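Local coordinates for protein argonaute (Marinitoga piezophila, PDB 5I4A) that uses short single-stranded RNA guides with a 5'-hydroxyl end to recognise complementary DNA or RNA targets and cleave them, at residues Y144-L149 with G245-I250; F309-S314 with I402-L407; K316-F319 with S324-Y327. All coordinates share one frame; numbering follows the deposited sequence.

Contact 1 (Y144-L149 with G245-I250); sequences YYLSIL and GFLNKI
Ile148 and Leu247 meet through matching first torsions: in each, the gamma carbon that leads to the touching methyl lies anti to the carbonyl carbon, with chi1 at -57° in Ile148 (CG1) and -68° in Leu247 (CG). Ile148 is also straight at its second torsion, which carries its terminal methyl outward, and the two side chains arrive tip to tip with Ile148 CD1 4.2 Å from Leu247 CD1. The same leucine methyl serves a second partner, since Leu146 CD2 approaches Leu247 CD1 at 4.3 Å. Leu146 CD2 in turn lies 4.4 Å from Ile250 CD1. The result is a short chain of methyl contacts running from Ile148 through Leu247 and Leu146 to Ile250.

Every one of these touches is apolar and close to the limit of contact, and the backbones stay far apart: the nearest pair of alpha carbons, CA of Leu146 and CA of Ile250, is separated by 9.6 Å. Only the ends of the side chains span the interval. On the 245-250 side, 3-10 winding brings Leu247 and Ile250 toward the same partner. Here Asn248 N binds Gly245 O at 2.7 Å, and Ile250 N binds Leu247 O at 3.0 Å.

Other parts of the fold close around the junction. Ile95 of helix 84-101 packs on Leu146, and Tyr94 of the same helix on Ile250, while Ile135 and Ile137 of the neighbouring strand 127-140 also reach Leu146. Leu244 and Tyr133 touch Ile148, and Ile13 touches Ile250. The arrangement is a buried hydrophobic seam between linker L1, here strand 143-156 of a large antiparallel sheet, and the short 3-10 turn of linker L2, within the PAZ lobe of the Argonaute fold.

Contact 2 (F309-S314 with I402-L407); sequences FEVQKS and ILKEKL. With nucleotides of chain B.
Glu310, Val311 and Ser314 pack against Lys404 and Leu407 in the Mid domain, whose parallel sheet flanked by helices is the Rossmann-like fold familiar from Argonautes. Strand 398-403 runs straight into helix 404-409; side chains of this junction meet 309-314 on one side and the guide RNA on the other.

The ionic interaction is loose. Lys404 bends at its third torsion (chi3 75°), and its NZ makes a long, weak salt bridge of 3.5 Å to Glu310 OE1. Water 1 bridges the same two groups, donating to Glu310 OE1 at 3.0 Å and accepting from Lys404 NZ at 2.9 Å. The ammonium has a second acidic partner in Asp380, so Glu310 holds it only in part.

Apolar packing lies further in. Val311 CG1 sits 4.0 Å from Lys404 CG, the two side chains crossing at about a right angle, and Leu378 of strand 374-379 backs both Val311 and Leu407.

Ser314 is polar: its CB lies 3.1 Å from Leu407 O, and its OG hydrogen-bonds weakly to Glu408 O.

The RNA is held by hydrogen bonds from both backbone and side chain. Lys406, extended beyond CG, sends NZ to A2 of chain B, where it donates to N7 and OP1. With an alanine here, OP1 and N7 would probably both lose this donor, leaving the phosphate and the adenine edge no longer tied together by one cation. At the N-cap of helix 404-409, whose dipole may favour the anion, the amide Leu403 N donates to OP2 of A2 at 2.6 Å, almost perfectly straight at 178°.

Contact 3 (K316-F319 with S324-Y327); sequences KELF and SVFY
Phe319 and Phe326 form the apolar centre, a T-shaped pair in which the edge of Phe319 is presented to the face of Phe326. The planes are inclined at 70° and the ring centroids lie 4.8 Å apart. Phe319 CE1 does the touching: it stands above the middle of the Phe326 ring, 3.7 Å from Phe326 CG. Phe319 starts out pointing away from 324-327, but with CG anti to its carbonyl carbon (chi1 -53°) the ring turns back to reach Phe326. In Phe326 the ring stands opposite the backbone N about the first torsion (chi1 -179°), which lays its face where that edge arrives.

Beside the rings, Leu318 extends the apolar surface. Its CD2 lies 3.8 Å from Val325 CG1, the two side chains running side by side in the same direction. The same methyl lies 4.2 Å from Phe326 CB, where the leucine and phenylalanine side chains cross at about a right angle.

Polar groups close the outer edge, where the carbonyls at the end of the first helix face the start of the next. Tyr327 OH donates to Phe319 O at 2.8 Å, somewhat tilted from the carbonyl plane; the oxygen lies at the edge of the tyrosine ring. Ser324 is the N-cap of helix 325-333, its OG accepting a weak bond from Phe326 N at 3.3 Å. Its OG is also modelled as donating to Leu318 O, although that distance of 2.4 Å is so short that its exact value is doubtful.

The pair of segments thus closes the tight connection between helices 312-320 and 325-333. Phe300 of strand 295-302 and Phe340 of strand 337-340 meet Phe319 on the sheet side, whereas Ile415 of helix 412-424 packs on Leu318, Val325 and Phe326.

Contacts 2 and 3 are neighbours in the Mid domain, their centres about 12 Å apart. They share helix 312-320 and touch directly, Leu407 CD2 resting 3.6 Å from Leu318 CD1. Contact 1 belongs to the linkers, on the opposite side of the chain's centre, with its centre about 56 Å from that of contact 2 and 59 Å from that of contact 3. Chemistry follows place. The wholly buried contact 1 relies on aliphatic methyls; contact 3, partly buried, adds aromatic packing and helix-end hydrogen bonds between elements close in sequence; contact 2 combines a buried interior with a partly exposed, water-bridged ion pair, and is the one that handles RNA.

Contact 1 (Y144-L149 with G245-I250)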
loop_
_atom_site.group_PDB
_atom_site.type_symbol
_atom_site.label_atom_id
_atom_site.label_comp_id
_atom_site.label_asym_id
_atom_site.label_seq_id
_atom_site.Cartn_x
_atom_site.Cartn_y
_atom_site.Cartn_z
ATOM N N TYR A 144 -8.982 -21.745 -11.835
ATOM C CA TYR A 144 -8.587 -20.396 -12.214
ATOM C C TYR A 144 -9.806 -19.488 -12.263
ATOM O O TYR A 144 -10.848 -19.860 -12.815
ATOM C CB TYR A 144 -7.873 -20.395 -13.565
ATOM C CG TYR A 144 -6.427 -20.811 -13.463
ATOM C CD1 TYR A 144 -5.436 -19.874 -13.204
ATOM C CD2 TYR A 144 -6.052 -22.139 -13.613
ATOM C CE1 TYR A 144 -4.110 -20.245 -13.101
ATOM C CE2 TYR A 144 -4.727 -22.521 -13.514
ATOM C CZ TYR A 144 -3.761 -21.569 -13.259
ATOM O OH TYR A 144 -2.440 -21.939 -13.157
ATOM N N TYR A 145 -9.670 -18.298 -11.685
ATOM C CA TYR A 145 -10.754 -17.332 -11.611
ATOM C C TYR A 145 -10.282 -15.987 -12.143
ATOM O O TYR A 145 -9.087 -15.742 -12.338
ATOM C CB TYR A 145 -11.276 -17.183 -10.177
ATOM C CG TYR A 145 -11.925 -18.435 -9.636
ATOM C CD1 TYR A 145 -11.166 -19.429 -9.031
ATOM C CD2 TYR A 145 -13.298 -18.625 -9.731
ATOM C CE1 TYR A 145 -11.756 -20.577 -8.537
ATOM C CE2 TYR A 145 -13.897 -19.770 -9.238
ATOM C CZ TYR A 145 -13.122 -20.742 -8.643
ATOM O OH TYR A 145 -13.714 -21.883 -8.151
ATOM N N LEU A 146 -11.252 -15.107 -12.364
ATOM C CA LEU A 146 -11.023 -13.790 -12.944
ATOM C C LEU A 146 -11.803 -12.776 -12.122
ATOM O O LEU A 146 -13.038 -12.789 -12.135
ATOM C CB LEU A 146 -11.470 -13.763 -14.403
ATOM C CG LEU A 146 -10.885 -12.665 -15.280
ATOM C CD1 LEU A 146 -9.415 -12.955 -15.518
ATOM C CD2 LEU A 146 -11.645 -12.541 -16.594
ATOM N N SER A 147 -11.097 -11.904 -11.406
ATOM C CA SER A 147 -11.753 -10.833 -10.675
ATOM C C SER A 147 -11.967 -9.652 -11.612
ATOM O O SER A 147 -11.062 -9.274 -12.364
ATOM C CB SER A 147 -10.950 -10.410 -9.442
ATOM O OG SER A 147 -9.606 -10.090 -9.765
ATOM N N ILE A 148 -13.174 -9.097 -11.583
ATOM C CA ILE A 148 -13.569 -7.991 -12.445
ATOM C C ILE A 148 -14.027 -6.871 -11.525
ATOM O O ILE A 148 -15.129 -6.930 -10.963
ATOM C CB ILE A 148 -14.675 -8.385 -13.429
ATOM C CG1 ILE A 148 -14.239 -9.575 -14.290
ATOM C CG2 ILE A 148 -15.040 -7.208 -14.315
ATOM C CD1 ILE A 148 -15.305 -10.032 -15.279
ATOM N N LEU A 149 -13.187 -5.850 -11.359
ATOM C CA LEU A 149 -13.497 -4.752 -10.460
ATOM C C LEU A 149 -13.957 -3.549 -11.265
ATOM O O LEU A 149 -13.125 -2.898 -11.918
ATOM C CB LEU A 149 -12.278 -4.386 -9.619
ATOM C CG LEU A 149 -12.517 -3.235 -8.640
ATOM C CD1 LEU A 149 -13.400 -3.699 -7.494
ATOM C CD2 LEU A 149 -11.202 -2.672 -8.127
ATOM N N GLY A 245 -19.379 -8.759 -22.633
ATOM C CA GLY A 245 -19.874 -9.994 -23.219
ATOM C C GLY A 245 -18.817 -10.766 -23.985
ATOM O O GLY A 245 -18.816 -12.000 -23.985
ATOM N N PHE A 246 -17.897 -10.054 -24.639
ATOM C CA PHE A 246 -16.826 -10.713 -25.380
ATOM C C PHE A 246 -16.005 -11.654 -24.505
ATOM O O PHE A 246 -15.323 -12.539 -25.033
ATOM C CB PHE A 246 -15.911 -9.671 -26.027
ATOM C CG PHE A 246 -15.364 -8.658 -25.059
ATOM C CD1 PHE A 246 -14.205 -8.915 -24.345
ATOM C CD2 PHE A 246 -16.007 -7.446 -24.870
ATOM C CE1 PHE A 246 -13.701 -7.985 -23.457
ATOM C CE2 PHE A 246 -15.507 -6.511 -23.984
ATOM C CZ PHE A 246 -14.354 -6.781 -23.278
ATOM N N LEU A 247 -16.055 -11.485 -23.182
ATOM C CA LEU A 247 -15.390 -12.417 -22.279
ATOM C C LEU A 247 -16.118 -13.750 -22.164
ATOM O O LEU A 247 -15.613 -14.648 -21.482
ATOM C CB LEU A 247 -15.243 -11.800 -20.886
ATOM C CG LEU A 247 -14.290 -10.612 -20.731
ATOM C CD1 LEU A 247 -14.112 -10.274 -19.260
ATOM C CD2 LEU A 247 -12.947 -10.900 -21.385
ATOM N N ASN A 248 -17.280 -13.906 -22.809
ATOM C CA ASN A 248 -17.957 -15.199 -22.814
ATOM C C ASN A 248 -17.067 -16.300 -23.371
ATOM O O ASN A 248 -17.324 -17.482 -23.117
ATOM C CB ASN A 248 -19.256 -15.123 -23.624
ATOM C CG ASN A 248 -19.028 -15.258 -25.126
ATOM O OD1 ASN A 248 -18.026 -14.786 -25.666
ATOM N ND2 ASN A 248 -19.965 -15.908 -25.807
ATOM N N LYS A 249 -16.028 -15.931 -24.121
ATOM C CA LYS A 249 -15.099 -16.915 -24.661
ATOM C C LYS A 249 -14.467 -17.756 -23.557
ATOM O O LYS A 249 -14.269 -18.965 -23.729
ATOM C CB LYS A 249 -14.020 -16.208 -25.487
ATOM C CG LYS A 249 -14.505 -15.713 -26.846
ATOM C CD LYS A 249 -13.446 -14.900 -27.580
ATOM C CE LYS A 249 -13.769 -14.814 -29.066
ATOM N NZ LYS A 249 -13.035 -13.715 -29.749
ATOM N N ILE A 250 -14.152 -17.146 -22.417
ATOM C CA ILE A 250 -13.403 -17.828 -21.367
ATOM C C ILE A 250 -14.181 -17.997 -20.070
ATOM O O ILE A 250 -13.717 -18.737 -19.188
ATOM C CB ILE A 250 -12.056 -17.127 -21.082
ATOM C CG1 ILE A 250 -12.279 -15.696 -20.587
ATOM C CG2 ILE A 250 -11.171 -17.139 -22.322
ATOM C CD1 ILE A 250 -11.001 -14.996 -20.166
#

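Contact 2 (F309-S314 with I402-L407)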
loop_
_atom_site.group_PDB
_atom_site.type_symbol
_atom_site.label_atom_id
_atom_site.label_comp_id
_atom_site.label_asym_id
_atom_site.label_seq_id
_atom_site.Cartn_x
_atom_site.Cartn_y
_atom_site.Cartn_z
ATOM N N PHE A 309 4.206 34.443 19.260
ATOM C CA PHE A 309 3.174 35.412 19.611
ATOM C C PHE A 309 1.880 35.157 18.846
ATOM O O PHE A 309 0.794 35.447 19.360
ATOM C CB PHE A 309 3.687 36.832 19.371
ATOM C CG PHE A 309 4.739 37.267 20.355
ATOM C CD1 PHE A 309 4.431 37.412 21.698
ATOM C CD2 PHE A 309 6.032 37.535 19.940
ATOM C CE1 PHE A 309 5.392 37.811 22.608
ATOM C CE2 PHE A 309 7.000 37.936 20.843
ATOM C CZ PHE A 309 6.679 38.074 22.179
ATOM N N GLU A 310 1.973 34.600 17.635
ATOM C CA GLU A 310 0.770 34.262 16.881
ATOM C C GLU A 310 -0.080 33.226 17.603
ATOM O O GLU A 310 -1.307 33.212 17.449
ATOM C CB GLU A 310 1.142 33.744 15.492
ATOM C CG GLU A 310 1.795 34.761 14.575
ATOM C CD GLU A 310 2.202 34.152 13.245
ATOM O OE1 GLU A 310 1.882 32.966 13.012
ATOM O OE2 GLU A 310 2.843 34.853 12.434
ATOM N N VAL A 311 0.545 32.352 18.393
ATOM C CA VAL A 311 -0.138 31.239 19.037
ATOM C C VAL A 311 -0.110 31.347 20.556
ATOM O O VAL A 311 -0.461 30.390 21.246
ATOM C CB VAL A 311 0.450 29.890 18.580
ATOM C CG1 VAL A 311 0.364 29.757 17.067
ATOM C CG2 VAL A 311 1.891 29.754 19.052
ATOM N N GLN A 312 0.292 32.501 21.093
ATOM C CA GLN A 312 0.494 32.621 22.535
ATOM C C GLN A 312 -0.804 32.405 23.307
ATOM O O GLN A 312 -0.803 31.765 24.366
ATOM C CB GLN A 312 1.092 33.988 22.864
ATOM C CG GLN A 312 1.455 34.168 24.326
ATOM C CD GLN A 312 1.983 35.556 24.620
ATOM O OE1 GLN A 312 1.764 36.490 23.848
ATOM N NE2 GLN A 312 2.687 35.698 25.737
ATOM N N LYS A 313 -1.921 32.925 22.793
ATOM C CA LYS A 313 -3.202 32.738 23.467
ATOM C C LYS A 313 -3.549 31.258 23.579
ATOM O O LYS A 313 -3.940 30.778 24.650
ATOM C CB LYS A 313 -4.304 33.495 22.727
ATOM C CG LYS A 313 -5.671 33.372 23.377
ATOM C CD LYS A 313 -6.709 34.237 22.684
ATOM C CE LYS A 313 -8.059 34.138 23.382
ATOM N NZ LYS A 313 -8.613 32.755 23.342
ATOM N N SER A 314 -3.402 30.517 22.479
ATOM C CA SER A 314 -3.666 29.083 22.511
ATOM C C SER A 314 -2.664 28.357 23.401
ATOM O O SER A 314 -3.037 27.441 24.144
ATOM C CB SER A 314 -3.635 28.518 21.093
ATOM O OG SER A 314 -4.642 29.105 20.289
ATOM N N ILE A 402 3.961 19.606 15.055
ATOM C CA ILE A 402 2.527 19.867 14.950
ATOM C C ILE A 402 2.326 21.174 14.194
ATOM O O ILE A 402 3.083 22.133 14.370
ATOM C CB ILE A 402 1.847 19.895 16.337
ATOM C CG1 ILE A 402 0.340 20.137 16.192
ATOM C CG2 ILE A 402 2.489 20.944 17.242
ATOM C CD1 ILE A 402 -0.445 19.944 17.469
ATOM N N LEU A 403 1.309 21.198 13.336
ATOM C CA LEU A 403 1.017 22.383 12.545
ATOM C C LEU A 403 0.544 23.526 13.435
ATOM O O LEU A 403 -0.302 23.337 14.315
ATOM C CB LEU A 403 -0.036 22.059 11.484
ATOM C CG LEU A 403 0.403 21.031 10.441
ATOM C CD1 LEU A 403 -0.728 20.720 9.472
ATOM C CD2 LEU A 403 1.627 21.535 9.694
ATOM N N LYS A 404 1.102 24.717 13.198
ATOM C CA LYS A 404 0.708 25.903 13.955
ATOM C C LYS A 404 -0.797 26.129 13.895
ATOM O O LYS A 404 -1.415 26.504 14.897
ATOM C CB LYS A 404 1.465 27.127 13.430
ATOM C CG LYS A 404 0.626 28.397 13.305
ATOM C CD LYS A 404 1.431 29.556 12.721
ATOM C CE LYS A 404 1.641 29.405 11.219
ATOM N NZ LYS A 404 2.547 30.458 10.675
ATOM N N GLU A 405 -1.409 25.886 12.730
ATOM C CA GLU A 405 -2.844 26.121 12.589
ATOM C C GLU A 405 -3.662 25.195 13.476
ATOM O O GLU A 405 -4.740 25.578 13.941
ATOM C CB GLU A 405 -3.281 25.966 11.129
ATOM C CG GLU A 405 -2.617 24.834 10.366
ATOM C CD GLU A 405 -1.367 25.288 9.646
ATOM O OE1 GLU A 405 -0.409 25.723 10.324
ATOM O OE2 GLU A 405 -1.352 25.226 8.399
ATOM N N LYS A 406 -3.179 23.977 13.718
ATOM C CA LYS A 406 -3.910 23.060 14.582
ATOM C C LYS A 406 -3.737 23.391 16.057
ATOM O O LYS A 406 -4.575 22.986 16.870
ATOM C CB LYS A 406 -3.482 21.620 14.300
ATOM C CG LYS A 406 -3.839 21.167 12.892
ATOM C CD LYS A 406 -3.420 19.731 12.626
ATOM C CE LYS A 406 -3.753 19.327 11.195
ATOM N NZ LYS A 406 -3.556 17.869 10.960
ATOM N N LEU A 407 -2.680 24.117 16.422
ATOM C CA LEU A 407 -2.603 24.677 17.765
ATOM C C LEU A 407 -3.433 25.946 17.893
ATOM O O LEU A 407 -3.878 26.281 18.994
ATOM C CB LEU A 407 -1.151 24.966 18.152
ATOM C CG LEU A 407 -0.348 23.781 18.692
ATOM C CD1 LEU A 407 0.938 24.254 19.351
ATOM C CD2 LEU A 407 -1.190 22.977 19.668
ATOM P P A B 2 0.020 17.804 12.295
ATOM O OP1 A B 2 -0.816 17.587 11.091
ATOM O OP2 A B 2 -0.143 19.045 13.093
ATOM O "O5'" A B 2 -0.227 16.556 13.253
ATOM C "C5'" A B 2 0.499 16.391 14.462
ATOM C "C4'" A B 2 -0.107 15.296 15.298
ATOM O "O4'" A B 2 -1.397 15.740 15.797
ATOM C "C3'" A B 2 -0.417 14.009 14.550
ATOM O "O3'" A B 2 0.703 13.151 14.427
ATOM C "C2'" A B 2 -1.567 13.421 15.354
ATOM O "O2'" A B 2 -1.096 12.808 16.544
ATOM C "C1'" A B 2 -2.332 14.687 15.731
ATOM N N9 A B 2 -3.334 15.040 14.709
ATOM C C8 A B 2 -3.269 16.056 13.790
ATOM N N7 A B 2 -4.314 16.131 13.001
ATOM C C5 A B 2 -5.122 15.085 13.433
ATOM C C6 A B 2 -6.378 14.619 13.007
ATOM N N6 A B 2 -7.073 15.170 12.006
ATOM N N1 A B 2 -6.901 13.551 13.650
ATOM C C2 A B 2 -6.208 12.999 14.651
ATOM N N3 A B 2 -5.018 13.351 15.137
ATOM C C4 A B 2 -4.528 14.410 14.480
ATOM O "O5'" U B 1 3.390 13.831 11.133
ATOM C "C5'" U B 1 3.788 14.732 12.161
ATOM C "C4'" U B 1 3.460 16.165 11.813
ATOM O "O4'" U B 1 4.333 16.607 10.740
ATOM C "C3'" U B 1 2.029 16.416 11.341
ATOM O "O3'" U B 1 1.557 17.661 11.853
ATOM C "C2'" U B 1 2.167 16.498 9.823
ATOM O "O2'" U B 1 1.190 17.301 9.193
ATOM C "C1'" U B 1 3.565 17.089 9.654
ATOM N N1 U B 1 4.223 16.649 8.417
ATOM C C2 U B 1 4.680 17.587 7.510
ATOM O O2 U B 1 4.573 18.790 7.684
ATOM N N3 U B 1 5.274 17.059 6.387
ATOM C C4 U B 1 5.445 15.717 6.091
ATOM O O4 U B 1 5.998 15.386 5.042
ATOM C C5 U B 1 4.942 14.816 7.079
ATOM C C6 U B 1 4.361 15.304 8.177
HETATM O O HOH W 1 4.536 32.186 11.944
#

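Contact 3 (K316-F319 with S324-Y327)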
loop_
_atom_site.group_PDB
_atom_site.type_symbol
_atom_site.label_atom_id
_atom_site.label_comp_id
_atom_site.label_asym_id
_atom_site.label_seq_id
_atom_site.Cartn_x
_atom_site.Cartn_y
_atom_site.Cartn_z
ATOM N N LYS A 316 -1.279 29.530 26.046
ATOM C CA LYS A 316 -1.739 29.755 27.412
ATOM C C LYS A 316 -2.939 28.874 27.736
ATOM O O LYS A 316 -2.978 28.228 28.789
ATOM C CB LYS A 316 -2.093 31.227 27.616
ATOM C CG LYS A 316 -0.906 32.167 27.620
ATOM C CD LYS A 316 -1.339 33.556 28.054
ATOM C CE LYS A 316 -0.147 34.432 28.389
ATOM N NZ LYS A 316 -0.563 35.584 29.231
ATOM N N GLU A 317 -3.931 28.842 26.840
ATOM C CA GLU A 317 -5.119 28.025 27.077
ATOM C C GLU A 317 -4.757 26.553 27.232
ATOM O O GLU A 317 -5.383 25.833 28.015
ATOM C CB GLU A 317 -6.118 28.198 25.929
ATOM C CG GLU A 317 -6.761 29.571 25.863
ATOM C CD GLU A 317 -7.661 29.731 24.652
ATOM O OE1 GLU A 317 -7.568 28.896 23.730
ATOM O OE2 GLU A 317 -8.463 30.690 24.625
ATOM N N LEU A 318 -3.747 26.084 26.496
ATOM C CA LEU A 318 -3.409 24.668 26.530
ATOM C C LEU A 318 -2.499 24.324 27.703
ATOM O O LEU A 318 -2.690 23.288 28.353
ATOM C CB LEU A 318 -2.749 24.258 25.212
ATOM C CG LEU A 318 -3.707 23.967 24.051
ATOM C CD1 LEU A 318 -2.936 23.782 22.761
ATOM C CD2 LEU A 318 -4.536 22.731 24.363
ATOM N N PHE A 319 -1.507 25.168 27.992
ATOM C CA PHE A 319 -0.437 24.784 28.899
ATOM C C PHE A 319 -0.310 25.646 30.148
ATOM O O PHE A 319 0.355 25.215 31.099
ATOM C CB PHE A 319 0.900 24.783 28.144
ATOM C CG PHE A 319 0.874 23.965 26.887
ATOM C CD1 PHE A 319 0.798 22.586 26.947
ATOM C CD2 PHE A 319 0.902 24.576 25.646
ATOM C CE1 PHE A 319 0.769 21.823 25.789
ATOM C CE2 PHE A 319 0.871 23.823 24.485
ATOM C CZ PHE A 319 0.803 22.444 24.557
ATOM N N SER A 324 -6.467 22.160 31.305
ATOM C CA SER A 324 -6.855 22.214 29.904
ATOM C C SER A 324 -7.101 20.818 29.349
ATOM O O SER A 324 -6.875 19.818 30.033
ATOM C CB SER A 324 -5.777 22.909 29.076
ATOM O OG SER A 324 -4.626 22.088 28.950
ATOM N N VAL A 325 -7.564 20.746 28.102
ATOM C CA VAL A 325 -7.772 19.457 27.448
ATOM C C VAL A 325 -6.458 18.692 27.336
ATOM O O VAL A 325 -6.443 17.455 27.398
ATOM C CB VAL A 325 -8.441 19.665 26.073
ATOM C CG1 VAL A 325 -7.628 20.631 25.223
ATOM C CG2 VAL A 325 -8.649 18.341 25.354
ATOM N N PHE A 326 -5.336 19.402 27.187
ATOM C CA PHE A 326 -4.038 18.734 27.122
ATOM C C PHE A 326 -3.725 18.011 28.428
ATOM O O PHE A 326 -3.278 16.857 28.421
ATOM C CB PHE A 326 -2.939 19.750 26.791
ATOM C CG PHE A 326 -1.566 19.145 26.675
ATOM C CD1 PHE A 326 -1.102 18.678 25.457
ATOM C CD2 PHE A 326 -0.740 19.048 27.783
ATOM C CE1 PHE A 326 0.159 18.117 25.350
ATOM C CE2 PHE A 326 0.519 18.487 27.680
ATOM C CZ PHE A 326 0.970 18.024 26.463
ATOM N N TYR A 327 -3.945 18.681 29.564
ATOM C CA TYR A 327 -3.649 18.064 30.855
ATOM C C TYR A 327 -4.669 16.993 31.217
ATOM O O TYR A 327 -4.320 16.002 31.863
ATOM C CB TYR A 327 -3.595 19.125 31.954
ATOM C CG TYR A 327 -2.386 20.029 31.879
ATOM C CD1 TYR A 327 -1.176 19.649 32.446
ATOM C CD2 TYR A 327 -2.457 21.264 31.248
ATOM C CE1 TYR A 327 -0.068 20.474 32.381
ATOM C CE2 TYR A 327 -1.355 22.094 31.179
ATOM C CZ TYR A 327 -0.162 21.693 31.749
ATOM O OH TYR A 327 0.939 22.516 31.687
#